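Local coordinates for protein 2-dehydropantoate 2-reductase (Porphyromonas gingivalis, PDB 2QYT) that probably catalyses the NADPH-dependent reduction of 2-dehydropantoate (ketopantoate) to (R)-pantoate, a step on the pathway to pantothenate, at residues I11-L16 with Y86-T91; V40-R45 with T72-N77; G46-A51 with A144-P149; R53-L58 with D66-P71. All blocks are in the same frame, centred on the assembly; numbering follows the deposited sequence.

Contact 1 of 4, residues I11-L16 with Y86-T91; sequences IAVFGL and YILFCT. With SO4 (sulfate ion), chain E; SO4 (sulfate ion), chain C; EDO (1,2-ethanediol), chain G.
F14 CD2 and F89 CE1 come within 3.5 Å of each other on neighbouring parallel strands, the heart of the apolar contacts. Both CG atoms stand anti to their backbone N (F14 chi1 -173°), which sends the rings out the same way; their planes are 21° apart, but slid so far that the rings barely overlap. T91 adds its methyl, CG2 lying 3.5 Å from F14 CE2. On the other face of the sheet I11 CG1 meets the edge of the Y86 ring, whose hydroxyl bonds to D173 and R176.

The polar contacts between the segments are main-chain ones. Three bonds join the strands, A12 N to Y86 O, L88 N to A12 O and F14 N to L88 O, and a fourth, C90 N to F14 O, continues just past the second strand. The third is nearly straight, 174° at the hydrogen, with F14 N 2.9 Å from L88 O.

Anions collect past the strand ends. L16 N donates to O1 of the chain C sulfate at 2.7 Å, and T91 OG1, also bonded to D93 N, reaches O3 of the chain E sulfate at 3.2 Å.

The strands thus join through four main-chain bonds and buried hydrocarbon, leaving polar groups for anions at the C-terminal ends, consistent with an NADP phosphate site beside G15.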
loop_
_atom_site.group_PDB
_atom_site.type_symbol
_atom_site.label_atom_id
_atom_site.label_comp_id
_atom_site.label_asym_id
_atom_site.label_seq_id
_atom_site.Cartn_x
_atom_site.Cartn_y
_atom_site.Cartn_z
ATOM N N ILE A 11 -15.549 6.907 5.133
ATOM C CA ILE A 11 -14.318 6.457 4.521
ATOM C C ILE A 11 -14.463 6.400 3.006
ATOM O O ILE A 11 -15.447 5.859 2.499
ATOM C CB ILE A 11 -13.956 4.990 5.003
ATOM C CG1 ILE A 11 -13.873 4.926 6.522
ATOM C CG2 ILE A 11 -12.625 4.500 4.405
ATOM C CD1 ILE A 11 -12.947 3.802 7.016
ATOM N N ALA A 12 -13.485 6.919 2.273
ATOM C CA ALA A 12 -13.448 6.759 0.830
ATOM C C ALA A 12 -12.274 5.881 0.389
ATOM O O ALA A 12 -11.187 5.925 0.987
ATOM C CB ALA A 12 -13.365 8.079 0.188
ATOM N N VAL A 13 -12.496 5.098 -0.665
ATOM C CA VAL A 13 -11.440 4.310 -1.253
ATOM C C VAL A 13 -11.193 4.836 -2.647
ATOM O O VAL A 13 -12.063 4.740 -3.488
ATOM C CB VAL A 13 -11.749 2.776 -1.249
ATOM C CG1 VAL A 13 -10.508 1.987 -1.657
ATOM C CG2 VAL A 13 -12.121 2.347 0.132
ATOM N N PHE A 14 -9.978 5.347 -2.875
ATOM C CA PHE A 14 -9.586 5.916 -4.149
ATOM C C PHE A 14 -8.718 4.898 -4.898
ATOM O O PHE A 14 -7.553 4.704 -4.573
ATOM C CB PHE A 14 -8.806 7.229 -3.902
ATOM C CG PHE A 14 -8.483 8.001 -5.170
ATOM C CD1 PHE A 14 -9.482 8.671 -5.863
ATOM C CD2 PHE A 14 -7.181 8.066 -5.649
ATOM C CE1 PHE A 14 -9.212 9.393 -6.997
ATOM C CE2 PHE A 14 -6.890 8.769 -6.813
ATOM C CZ PHE A 14 -7.917 9.446 -7.488
ATOM N N GLY A 15 -9.306 4.257 -5.906
ATOM C CA GLY A 15 -8.656 3.221 -6.710
ATOM C C GLY A 15 -9.228 1.926 -6.187
ATOM O O GLY A 15 -9.079 1.633 -5.008
ATOM N N LEU A 16 -9.958 1.190 -7.009
ATOM C CA LEU A 16 -10.537 -0.092 -6.573
ATOM C C LEU A 16 -9.892 -1.312 -7.250
ATOM O O LEU A 16 -10.597 -2.150 -7.790
ATOM C CB LEU A 16 -12.064 -0.178 -6.808
ATOM C CG LEU A 16 -13.166 0.234 -5.850
ATOM C CD1 LEU A 16 -14.490 -0.358 -6.344
ATOM C CD2 LEU A 16 -12.987 -0.017 -4.343
ATOM N N TYR A 86 -11.556 9.485 6.334
ATOM C CA TYR A 86 -10.395 8.672 5.917
ATOM C C TYR A 86 -10.477 8.470 4.433
ATOM O O TYR A 86 -11.526 8.154 3.915
ATOM C CB TYR A 86 -10.358 7.317 6.634
ATOM C CG TYR A 86 -10.432 7.454 8.154
ATOM C CD1 TYR A 86 -11.642 7.221 8.858
ATOM C CD2 TYR A 86 -9.300 7.831 8.894
ATOM C CE1 TYR A 86 -11.693 7.350 10.279
ATOM C CE2 TYR A 86 -9.359 7.981 10.330
ATOM C CZ TYR A 86 -10.537 7.726 10.988
ATOM O OH TYR A 86 -10.532 7.845 12.361
ATOM N N ILE A 87 -9.376 8.768 3.762
ATOM C CA ILE A 87 -9.181 8.359 2.407
ATOM C C ILE A 87 -8.094 7.283 2.380
ATOM O O ILE A 87 -6.945 7.507 2.804
ATOM C CB ILE A 87 -8.753 9.525 1.501
ATOM C CG1 ILE A 87 -9.839 10.607 1.487
ATOM C CG2 ILE A 87 -8.404 9.003 0.063
ATOM C CD1 ILE A 87 -9.358 11.974 0.911
ATOM N N LEU A 88 -8.472 6.121 1.850
ATOM C CA LEU A 88 -7.521 5.036 1.534
ATOM C C LEU A 88 -7.118 5.231 0.071
ATOM O O LEU A 88 -7.971 5.157 -0.838
ATOM C CB LEU A 88 -8.254 3.691 1.717
ATOM C CG LEU A 88 -8.136 2.942 3.033
ATOM C CD1 LEU A 88 -8.151 3.776 4.266
ATOM C CD2 LEU A 88 -9.122 1.718 3.099
ATOM N N PHE A 89 -5.854 5.569 -0.135
ATOM C CA PHE A 89 -5.360 5.986 -1.437
ATOM C C PHE A 89 -4.692 4.742 -2.018
ATOM O O PHE A 89 -3.678 4.297 -1.528
ATOM C CB PHE A 89 -4.381 7.172 -1.261
ATOM C CG PHE A 89 -3.909 7.785 -2.559
ATOM C CD1 PHE A 89 -4.654 8.789 -3.182
ATOM C CD2 PHE A 89 -2.716 7.350 -3.159
ATOM C CE1 PHE A 89 -4.227 9.369 -4.381
ATOM C CE2 PHE A 89 -2.264 7.916 -4.394
ATOM C CZ PHE A 89 -3.026 8.944 -4.985
ATOM N N CYS A 90 -5.299 4.180 -3.059
ATOM C CA CYS A 90 -4.987 2.854 -3.578
ATOM C C CYS A 90 -4.851 2.832 -5.095
ATOM O O CYS A 90 -5.071 1.808 -5.728
ATOM C CB CYS A 90 -6.066 1.849 -3.125
ATOM S SG CYS A 90 -6.285 1.807 -1.306
ATOM N N THR A 91 -4.481 3.947 -5.698
ATOM C CA THR A 91 -4.300 3.925 -7.154
ATOM C C THR A 91 -2.805 3.893 -7.488
ATOM O O THR A 91 -2.009 4.530 -6.820
ATOM C CB THR A 91 -4.968 5.147 -7.847
ATOM O OG1 THR A 91 -4.670 5.086 -9.247
ATOM C CG2 THR A 91 -4.390 6.417 -7.341
HETATM S S SO4 E . -6.051 0.882 -9.485
HETATM O O1 SO4 E . -6.999 0.164 -10.324
HETATM O O2 SO4 E . -4.803 0.114 -9.349
HETATM O O3 SO4 E . -5.848 2.197 -10.096
HETATM O O4 SO4 E . -6.596 1.075 -8.147
HETATM S S SO4 C . -10.456 1.606 -10.796
HETATM O O1 SO4 C . -10.918 1.182 -9.490
HETATM O O2 SO4 C . -9.530 0.564 -11.252
HETATM O O3 SO4 C . -11.554 1.714 -11.752
HETATM O O4 SO4 C . -9.747 2.890 -10.616
HETATM C C1 EDO G . -5.037 -1.236 -5.325
HETATM O O1 EDO G . -6.366 -0.736 -5.484
HETATM C C2 EDO G . -4.628 -2.149 -6.483
HETATM O O2 EDO G . -3.800 -3.171 -5.944
#

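Contact 2 of 4, residues V40-R45 with T72-N77; sequences VSWIAR and TCVTDN. With SO4 (sulfate ion), chain C.
R45 meets D76 just beyond the paired strands, its side chain running outward. CB rests against D76 CB at 4.1 Å. CG lies between the backbone N and the carbonyl carbon (chi1 45°), which turns it toward the chain C sulfate, 3.6 Å from O3. NE passes 3.9 Å from sulfate O4, and a bend at chi3 (107°) carries NH1 back until D76 O is 3.5 Å away, near the guanidinium plane, while NH2 lies against the F14 ring. The D76 carboxylate, nearly parallel to that plane, keeps OD2 5.8 Å from NH1. The bond to the anion comes from the backbone, R45 N to O3 at 2.7 Å and 168°.

Upstream, W42 N bonds to C73 O, T75 N to W42 O and A44 N to T75 O. V40 N donates to T72 OG1 at 3.0 Å. V74 CG2 packs on W42 CB at 3.8 Å, while on the other face I43 CD1 lies beside T75 CG2. T75 OG1, bonded to E80, accepts N77 N in an ST turn, and N77 OD1 caps A79 N.

This is the edge of a Rossmann-type parallel sheet; an anion after its second strand is consistent with where NADP-dependent relatives hold the extra phosphate.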
loop_
_atom_site.group_PDB
_atom_site.type_symbol
_atom_site.label_atom_id
_atom_site.label_comp_id
_atom_site.label_asym_id
_atom_site.label_seq_id
_atom_site.Cartn_x
_atom_site.Cartn_y
_atom_site.Cartn_z
ATOM N N VAL A 40 -19.301 4.178 3.375
ATOM C CA VAL A 40 -18.150 3.775 2.596
ATOM C C VAL A 40 -18.367 4.122 1.114
ATOM O O VAL A 40 -19.315 3.657 0.482
ATOM C CB VAL A 40 -17.838 2.224 2.804
ATOM C CG1 VAL A 40 -16.628 1.752 1.997
ATOM C CG2 VAL A 40 -17.541 1.960 4.237
ATOM N N SER A 41 -17.477 4.943 0.578
ATOM C CA SER A 41 -17.538 5.333 -0.829
ATOM C C SER A 41 -16.334 4.826 -1.567
ATOM O O SER A 41 -15.281 4.639 -0.963
ATOM C CB SER A 41 -17.650 6.864 -0.920
ATOM O OG SER A 41 -18.736 7.287 -0.074
ATOM N N TRP A 42 -16.523 4.578 -2.861
ATOM C CA TRP A 42 -15.502 4.051 -3.749
ATOM C C TRP A 42 -15.339 4.925 -4.944
ATOM O O TRP A 42 -16.323 5.385 -5.522
ATOM C CB TRP A 42 -15.903 2.664 -4.257
ATOM C CG TRP A 42 -16.029 1.629 -3.195
ATOM C CD1 TRP A 42 -15.522 1.674 -1.916
ATOM C CD2 TRP A 42 -16.699 0.371 -3.313
ATOM N NE1 TRP A 42 -15.850 0.511 -1.227
ATOM C CE2 TRP A 42 -16.590 -0.289 -2.052
ATOM C CE3 TRP A 42 -17.423 -0.238 -4.334
ATOM C CZ2 TRP A 42 -17.157 -1.546 -1.808
ATOM C CZ3 TRP A 42 -17.990 -1.478 -4.087
ATOM C CH2 TRP A 42 -17.851 -2.123 -2.841
ATOM N N ILE A 43 -14.093 5.171 -5.336
ATOM C CA ILE A 43 -13.853 5.869 -6.577
ATOM C C ILE A 43 -13.302 4.859 -7.545
ATOM O O ILE A 43 -12.239 4.363 -7.334
ATOM C CB ILE A 43 -12.881 7.052 -6.417
ATOM C CG1 ILE A 43 -13.373 8.004 -5.297
ATOM C CG2 ILE A 43 -12.573 7.738 -7.801
ATOM C CD1 ILE A 43 -14.762 8.742 -5.563
ATOM N N ALA A 44 -14.027 4.578 -8.615
ATOM C CA ALA A 44 -13.630 3.572 -9.580
ATOM C C ALA A 44 -13.998 4.175 -10.889
ATOM O O ALA A 44 -14.737 5.148 -10.908
ATOM C CB ALA A 44 -14.410 2.311 -9.379
ATOM N N ARG A 45 -13.493 3.624 -11.995
ATOM C CA ARG A 45 -13.845 4.188 -13.287
ATOM C C ARG A 45 -14.078 3.187 -14.370
ATOM O O ARG A 45 -13.841 1.971 -14.193
ATOM C CB ARG A 45 -12.811 5.225 -13.720
ATOM C CG ARG A 45 -11.342 4.844 -13.534
ATOM C CD ARG A 45 -10.541 6.153 -13.470
ATOM N NE ARG A 45 -10.071 6.455 -12.109
ATOM C CZ ARG A 45 -10.524 7.415 -11.286
ATOM N NH1 ARG A 45 -11.506 8.266 -11.652
ATOM N NH2 ARG A 45 -9.948 7.550 -10.084
ATOM N N THR A 72 -21.910 2.508 0.090
ATOM C CA THR A 72 -22.848 3.632 0.242
ATOM C C THR A 72 -22.854 4.371 -1.077
ATOM O O THR A 72 -23.891 4.804 -1.530
ATOM C CB THR A 72 -22.410 4.602 1.359
ATOM O OG1 THR A 72 -22.098 3.811 2.499
ATOM C CG2 THR A 72 -23.562 5.665 1.734
ATOM N N CYS A 73 -21.678 4.528 -1.672
ATOM C CA CYS A 73 -21.613 5.336 -2.866
ATOM C C CYS A 73 -20.450 4.816 -3.682
ATOM O O CYS A 73 -19.414 4.443 -3.130
ATOM C CB CYS A 73 -21.467 6.829 -2.478
ATOM S SG CYS A 73 -21.056 7.948 -3.847
ATOM N N VAL A 74 -20.652 4.738 -5.000
ATOM C CA VAL A 74 -19.567 4.405 -5.918
ATOM C C VAL A 74 -19.703 5.315 -7.134
ATOM O O VAL A 74 -20.799 5.519 -7.659
ATOM C CB VAL A 74 -19.521 2.890 -6.343
ATOM C CG1 VAL A 74 -20.817 2.524 -7.149
ATOM C CG2 VAL A 74 -18.276 2.617 -7.233
ATOM N N THR A 75 -18.568 5.868 -7.565
ATOM C CA THR A 75 -18.583 6.907 -8.592
ATOM C C THR A 75 -17.176 7.073 -9.171
ATOM O O THR A 75 -16.241 6.554 -8.587
ATOM C CB THR A 75 -19.178 8.269 -8.045
ATOM O OG1 THR A 75 -19.153 9.214 -9.085
ATOM C CG2 THR A 75 -18.393 8.863 -6.846
ATOM N N ASP A 76 -17.038 7.737 -10.335
ATOM C CA ASP A 76 -15.711 8.155 -10.836
ATOM C C ASP A 76 -15.387 9.589 -10.444
ATOM O O ASP A 76 -14.366 10.104 -10.841
ATOM C CB ASP A 76 -15.545 7.955 -12.371
ATOM C CG ASP A 76 -16.640 8.589 -13.167
ATOM O OD1 ASP A 76 -17.491 9.289 -12.581
ATOM O OD2 ASP A 76 -16.654 8.393 -14.403
ATOM N N ASN A 77 -16.273 10.223 -9.679
ATOM C CA ASN A 77 -16.129 11.655 -9.346
ATOM C C ASN A 77 -16.033 11.969 -7.840
ATOM O O ASN A 77 -17.052 12.011 -7.161
ATOM C CB ASN A 77 -17.270 12.436 -9.955
ATOM C CG ASN A 77 -17.010 13.955 -10.012
ATOM O OD1 ASN A 77 -16.161 14.530 -9.291
ATOM N ND2 ASN A 77 -17.769 14.613 -10.870
HETATM S S SO4 C . -10.456 1.606 -10.796
HETATM O O1 SO4 C . -10.918 1.182 -9.490
HETATM O O2 SO4 C . -9.530 0.564 -11.252
HETATM O O3 SO4 C . -11.554 1.714 -11.752
HETATM O O4 SO4 C . -9.747 2.890 -10.616
#

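Contact 3 of 4, residues G46-A51 with A144-P149; sequences GAHLEA and ARKSAP. With SO4 (sulfate ion), chain B; SO4 (sulfate ion), chain C.
At the rim of the presumed NADP pocket, K146 of strand 137-148 lies across H48 of helix 46-55. K146 CD stands almost exactly over the centre of the imidazole, 3.3 Å from the H48 ring centroid and 5° off its normal, a clear CH-pi contact. CG and CD of K146 leave the backbone extended; bends at chi3 (93°) and chi4 then swing NZ toward the chain C sulfate, where it makes a weak bond of 3.1 Å to O2. Sulfate O1 also lies in the ring plane, 3.3 Å from H48 CD2. With NE2 bonded to L16 O and ND1 to G150 N, the ring is pinned at both nitrogens. K146 N meanwhile donates to O3 of the chain B sulfate at 2.7 Å.

P149 supplies the rest: its CB touches A51 CB at 3.8 Å and its CG faces A47 CB at 4.1 Å, fitting the proline against one side of the first turns.

The helix therefore leans on the bulged end of strand 137-148, where S147 and A148 both face L151 of strand 151-154, with the glycine-rich loop after strand 9-14 reaching H48 through L16.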
loop_
_atom_site.group_PDB
_atom_site.type_symbol
_atom_site.label_atom_id
_atom_site.label_comp_id
_atom_site.label_asym_id
_atom_site.label_seq_id
_atom_site.Cartn_x
_atom_site.Cartn_y
_atom_site.Cartn_z
ATOM N N GLY A 46 -14.596 3.701 -15.488
ATOM C CA GLY A 46 -14.819 2.919 -16.708
ATOM C C GLY A 46 -15.694 1.686 -16.560
ATOM O O GLY A 46 -16.754 1.734 -15.911
ATOM N N ALA A 47 -15.236 0.585 -17.168
ATOM C CA ALA A 47 -15.899 -0.721 -17.116
ATOM C C ALA A 47 -16.003 -1.279 -15.734
ATOM O O ALA A 47 -17.003 -1.898 -15.396
ATOM C CB ALA A 47 -15.195 -1.739 -18.049
ATOM N N HIS A 48 -14.956 -1.091 -14.943
ATOM C CA HIS A 48 -14.970 -1.500 -13.552
ATOM C C HIS A 48 -16.139 -0.782 -12.832
ATOM O O HIS A 48 -17.048 -1.429 -12.318
ATOM C CB HIS A 48 -13.629 -1.171 -12.924
ATOM C CG HIS A 48 -13.391 -1.821 -11.598
ATOM N ND1 HIS A 48 -13.796 -3.114 -11.309
ATOM C CD2 HIS A 48 -12.742 -1.372 -10.498
ATOM C CE1 HIS A 48 -13.409 -3.427 -10.083
ATOM N NE2 HIS A 48 -12.807 -2.369 -9.555
ATOM N N LEU A 49 -16.129 0.544 -12.854
ATOM C CA LEU A 49 -17.266 1.339 -12.372
ATOM C C LEU A 49 -18.604 0.853 -12.925
ATOM O O LEU A 49 -19.557 0.643 -12.154
ATOM C CB LEU A 49 -17.090 2.837 -12.691
ATOM C CG LEU A 49 -18.323 3.733 -12.470
ATOM C CD1 LEU A 49 -18.648 3.767 -10.954
ATOM C CD2 LEU A 49 -18.082 5.150 -12.986
ATOM N N GLU A 50 -18.704 0.669 -14.244
ATOM C CA GLU A 50 -19.995 0.243 -14.817
ATOM C C GLU A 50 -20.482 -1.152 -14.362
ATOM O O GLU A 50 -21.691 -1.338 -14.125
ATOM C CB GLU A 50 -20.044 0.414 -16.348
ATOM C CG GLU A 50 -20.153 1.933 -16.764
ATOM C CD GLU A 50 -21.287 2.750 -15.992
ATOM O OE1 GLU A 50 -22.477 2.292 -16.033
ATOM O OE2 GLU A 50 -20.989 3.831 -15.349
ATOM N N ALA A 51 -19.556 -2.114 -14.233
ATOM C CA ALA A 51 -19.904 -3.464 -13.800
ATOM C C ALA A 51 -20.347 -3.480 -12.327
ATOM O O ALA A 51 -21.240 -4.239 -11.948
ATOM C CB ALA A 51 -18.727 -4.397 -13.979
ATOM N N ALA A 144 -3.868 -9.818 -4.000
ATOM C CA ALA A 144 -5.186 -9.474 -4.517
ATOM C C ALA A 144 -5.046 -8.713 -5.803
ATOM O O ALA A 144 -4.126 -7.900 -5.957
ATOM C CB ALA A 144 -5.918 -8.654 -3.512
ATOM N N ARG A 145 -5.967 -8.974 -6.723
ATOM C CA ARG A 145 -5.901 -8.566 -8.131
ATOM C C ARG A 145 -7.295 -8.120 -8.567
ATOM O O ARG A 145 -8.232 -8.861 -8.285
ATOM C CB ARG A 145 -5.611 -9.855 -8.908
ATOM C CG ARG A 145 -4.572 -9.810 -9.966
ATOM C CD ARG A 145 -4.241 -11.270 -10.417
ATOM N NE ARG A 145 -5.376 -12.000 -11.007
ATOM C CZ ARG A 145 -5.781 -13.221 -10.656
ATOM N NH1 ARG A 145 -5.158 -13.915 -9.695
ATOM N NH2 ARG A 145 -6.818 -13.753 -11.287
ATOM N N LYS A 146 -7.452 -7.026 -9.302
ATOM C CA LYS A 146 -8.731 -6.835 -9.978
ATOM C C LYS A 146 -8.660 -7.754 -11.173
ATOM O O LYS A 146 -7.802 -7.534 -12.030
ATOM C CB LYS A 146 -8.942 -5.404 -10.454
ATOM C CG LYS A 146 -10.187 -5.285 -11.315
ATOM C CD LYS A 146 -10.447 -3.851 -11.672
ATOM C CE LYS A 146 -9.815 -3.495 -12.976
ATOM N NZ LYS A 146 -9.299 -2.116 -12.807
ATOM N N SER A 147 -9.488 -8.811 -11.227
ATOM C CA SER A 147 -9.302 -9.781 -12.317
ATOM C C SER A 147 -10.349 -9.678 -13.450
ATOM O O SER A 147 -10.223 -10.349 -14.463
ATOM C CB SER A 147 -9.240 -11.225 -11.778
ATOM O OG SER A 147 -10.463 -11.536 -11.115
ATOM N N ALA A 148 -11.379 -8.846 -13.254
ATOM C CA ALA A 148 -12.412 -8.622 -14.271
ATOM C C ALA A 148 -13.178 -7.344 -13.867
ATOM O O ALA A 148 -13.098 -6.907 -12.719
ATOM C CB ALA A 148 -13.361 -9.825 -14.407
ATOM N N PRO A 149 -13.841 -6.681 -14.838
ATOM C CA PRO A 149 -14.655 -5.562 -14.416
ATOM C C PRO A 149 -15.566 -5.997 -13.260
ATOM O O PRO A 149 -16.276 -6.989 -13.357
ATOM C CB PRO A 149 -15.433 -5.225 -15.680
ATOM C CG PRO A 149 -14.474 -5.559 -16.786
ATOM C CD PRO A 149 -13.836 -6.834 -16.314
HETATM S S SO4 B . -4.461 -4.729 -9.330
HETATM O O1 SO4 B . -4.321 -5.121 -7.942
HETATM O O2 SO4 B . -3.403 -5.453 -10.043
HETATM O O3 SO4 B . -5.770 -5.045 -9.874
HETATM O O4 SO4 B . -4.263 -3.296 -9.447
HETATM S S SO4 C . -10.456 1.606 -10.796
HETATM O O1 SO4 C . -10.918 1.182 -9.490
HETATM O O2 SO4 C . -9.530 0.564 -11.252
HETATM O O3 SO4 C . -11.554 1.714 -11.752
HETATM O O4 SO4 C . -9.747 2.890 -10.616
#

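Contact 4 of 4, residues R53-L58 with D66-P71; sequences RAAGGL and DFLARP
A55 begins the contact: its CB lies 4.2 Å from L68 CD1, and its carbonyl O faces the other methyl, CD2. G56 follows, leaving the helix with positive phi (64°) and turning the chain toward strand 66-69; in the R70 conformer modelled here, its carbonyl O comes beside that side chain near CG. At G57 the chains close up. A69 O reaches to 3.1 Å from G57 CA, and L68 CD1 lies against the following carbonyl at 3.4 Å from G57 C. L68 CG stands anti to the backbone N (chi1 180°), which lets its two methyls span from A55 to G57.

L58 then opens a strand and pairs with A69 as an antiparallel hydrogen-bonded pair. L58 N gives A69 O a 2.8 Å bond lying in the carbonyl plane; in return A69 N meets L58 O at 2.9 Å, straighter at 171° but tilted out of that carbonyl's plane. Both side chains face W42 of strand 38-43, while F67 is packed on helix 18-33.

Chemically, two reciprocal amide bonds fix the register, one methyl of L68 lies on the G57 carbonyl and the other faces A55 O, and G57, with no side chain, lets the chains come this close.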
loop_
_atom_site.group_PDB
_atom_site.type_symbol
_atom_site.label_atom_id
_atom_site.label_comp_id
_atom_site.label_asym_id
_atom_site.label_seq_id
_atom_site.Cartn_x
_atom_site.Cartn_y
_atom_site.Cartn_z
ATOM N N ARG A 53 -21.790 -0.908 -10.792
ATOM C CA ARG A 53 -23.135 -0.310 -10.695
ATOM C C ARG A 53 -24.204 -1.304 -11.147
ATOM O O ARG A 53 -25.301 -1.330 -10.590
ATOM C CB ARG A 53 -23.269 1.062 -11.426
ATOM C CG ARG A 53 -22.212 2.089 -10.949
ATOM C CD ARG A 53 -22.656 3.538 -10.656
ATOM N NE ARG A 53 -22.233 4.437 -11.714
ATOM C CZ ARG A 53 -21.834 5.707 -11.599
ATOM N NH1 ARG A 53 -21.776 6.369 -10.442
ATOM N NH2 ARG A 53 -21.491 6.325 -12.715
ATOM N N ALA A 54 -23.904 -2.085 -12.180
ATOM C CA ALA A 54 -24.854 -3.066 -12.700
ATOM C C ALA A 54 -25.097 -4.237 -11.727
ATOM O O ALA A 54 -26.235 -4.718 -11.594
ATOM C CB ALA A 54 -24.393 -3.582 -14.081
ATOM N N ALA A 55 -24.036 -4.697 -11.061
ATOM C CA ALA A 55 -24.167 -5.764 -10.076
ATOM C C ALA A 55 -24.728 -5.208 -8.765
ATOM O O ALA A 55 -25.108 -5.961 -7.884
ATOM C CB ALA A 55 -22.824 -6.464 -9.822
ATOM N N GLY A 56 -24.790 -3.890 -8.640
ATOM C CA GLY A 56 -25.054 -3.275 -7.337
ATOM C C GLY A 56 -23.950 -3.544 -6.300
ATOM O O GLY A 56 -24.177 -3.414 -5.086
ATOM N N GLY A 57 -22.743 -3.910 -6.722
ATOM C CA GLY A 57 -21.680 -4.028 -5.735
ATOM C C GLY A 57 -20.411 -4.563 -6.339
ATOM O O GLY A 57 -20.393 -4.911 -7.513
ATOM N N LEU A 58 -19.373 -4.653 -5.517
ATOM C CA LEU A 58 -18.104 -5.226 -5.934
ATOM C C LEU A 58 -18.032 -6.663 -5.438
ATOM O O LEU A 58 -18.238 -6.934 -4.245
ATOM C CB LEU A 58 -16.914 -4.427 -5.337
ATOM C CG LEU A 58 -15.488 -4.944 -5.585
ATOM C CD1 LEU A 58 -15.133 -5.002 -7.068
ATOM C CD2 LEU A 58 -14.495 -4.047 -4.833
ATOM N N ASP A 66 -16.823 -15.999 -1.339
ATOM C CA ASP A 66 -17.318 -15.446 -2.598
ATOM C C ASP A 66 -18.440 -14.535 -2.193
ATOM O O ASP A 66 -19.522 -15.009 -1.851
ATOM C CB ASP A 66 -17.811 -16.563 -3.578
ATOM C CG ASP A 66 -18.316 -15.999 -4.942
ATOM O OD1 ASP A 66 -18.592 -14.766 -5.075
ATOM O OD2 ASP A 66 -18.447 -16.786 -5.896
ATOM N N PHE A 67 -18.198 -13.231 -2.236
ATOM C CA PHE A 67 -19.170 -12.268 -1.734
ATOM C C PHE A 67 -19.368 -11.003 -2.582
ATOM O O PHE A 67 -18.484 -10.601 -3.328
ATOM C CB PHE A 67 -18.953 -11.922 -0.223
ATOM C CG PHE A 67 -17.647 -11.223 0.083
ATOM C CD1 PHE A 67 -16.500 -11.959 0.404
ATOM C CD2 PHE A 67 -17.563 -9.842 0.059
ATOM C CE1 PHE A 67 -15.277 -11.302 0.658
ATOM C CE2 PHE A 67 -16.391 -9.171 0.344
ATOM C CZ PHE A 67 -15.229 -9.878 0.641
ATOM N N LEU A 68 -20.538 -10.360 -2.424
ATOM C CA LEU A 68 -20.800 -9.098 -3.078
ATOM C C LEU A 68 -20.985 -7.968 -2.038
ATOM O O LEU A 68 -21.927 -7.999 -1.263
ATOM C CB LEU A 68 -22.037 -9.239 -4.006
ATOM C CG LEU A 68 -22.540 -8.041 -4.827
ATOM C CD1 LEU A 68 -21.571 -7.760 -5.996
ATOM C CD2 LEU A 68 -23.958 -8.359 -5.368
ATOM N N ALA A 69 -20.084 -6.984 -2.034
ATOM C CA ALA A 69 -20.092 -5.906 -1.073
ATOM C C ALA A 69 -20.767 -4.712 -1.749
ATOM O O ALA A 69 -20.479 -4.398 -2.917
ATOM C CB ALA A 69 -18.622 -5.544 -0.697
ATOM N N ARG A 70 -21.698 -4.077 -1.034
ATOM C CA ARG A 70 -22.427 -2.958 -1.593
ATOM C C ARG A 70 -22.032 -1.672 -0.886
ATOM O O ARG A 70 -22.207 -1.545 0.317
ATOM C CB ARG A 70 -23.935 -3.197 -1.484
ATOM C CG ARG A 70 -24.361 -4.541 -2.101
ATOM C CD ARG A 70 -25.826 -4.831 -1.773
ATOM N NE ARG A 70 -26.323 -6.072 -2.355
ATOM C CZ ARG A 70 -25.871 -7.297 -2.070
ATOM N NH1 ARG A 70 -24.821 -7.502 -1.218
ATOM N NH2 ARG A 70 -26.453 -8.311 -2.689
ATOM N N PRO A 71 -21.501 -0.701 -1.651
ATOM C CA PRO A 71 -21.017 0.508 -0.989
ATOM C C PRO A 71 -22.149 1.513 -0.757
ATOM O O PRO A 71 -23.219 1.399 -1.350
ATOM C CB PRO A 71 -20.045 1.085 -2.025
ATOM C CG PRO A 71 -20.713 0.759 -3.365
ATOM C CD PRO A 71 -21.426 -0.599 -3.134
#

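Overall arrangement
From the N terminus, strand 9-14 opens a loop of about 70 residues that contact 1 closes by bringing 86-91 alongside it in the centre of the parallel sheet. Contact 2 is nested within that loop and extends the sheet to its edge strand; V13 bonds to S41 and I43 across the shared neighbours. Contact 4 is nested deeper still, a short return from helix 46-55 into the second, mixed sheet, which it brings against strand 38-43 of contact 2. Contact 3 crosses contacts 1 and 2 along the chain and encloses contact 4, tying helix 46-55 to strand 137-148. One sulfate, chain C, touches contacts 1, 2 and 3.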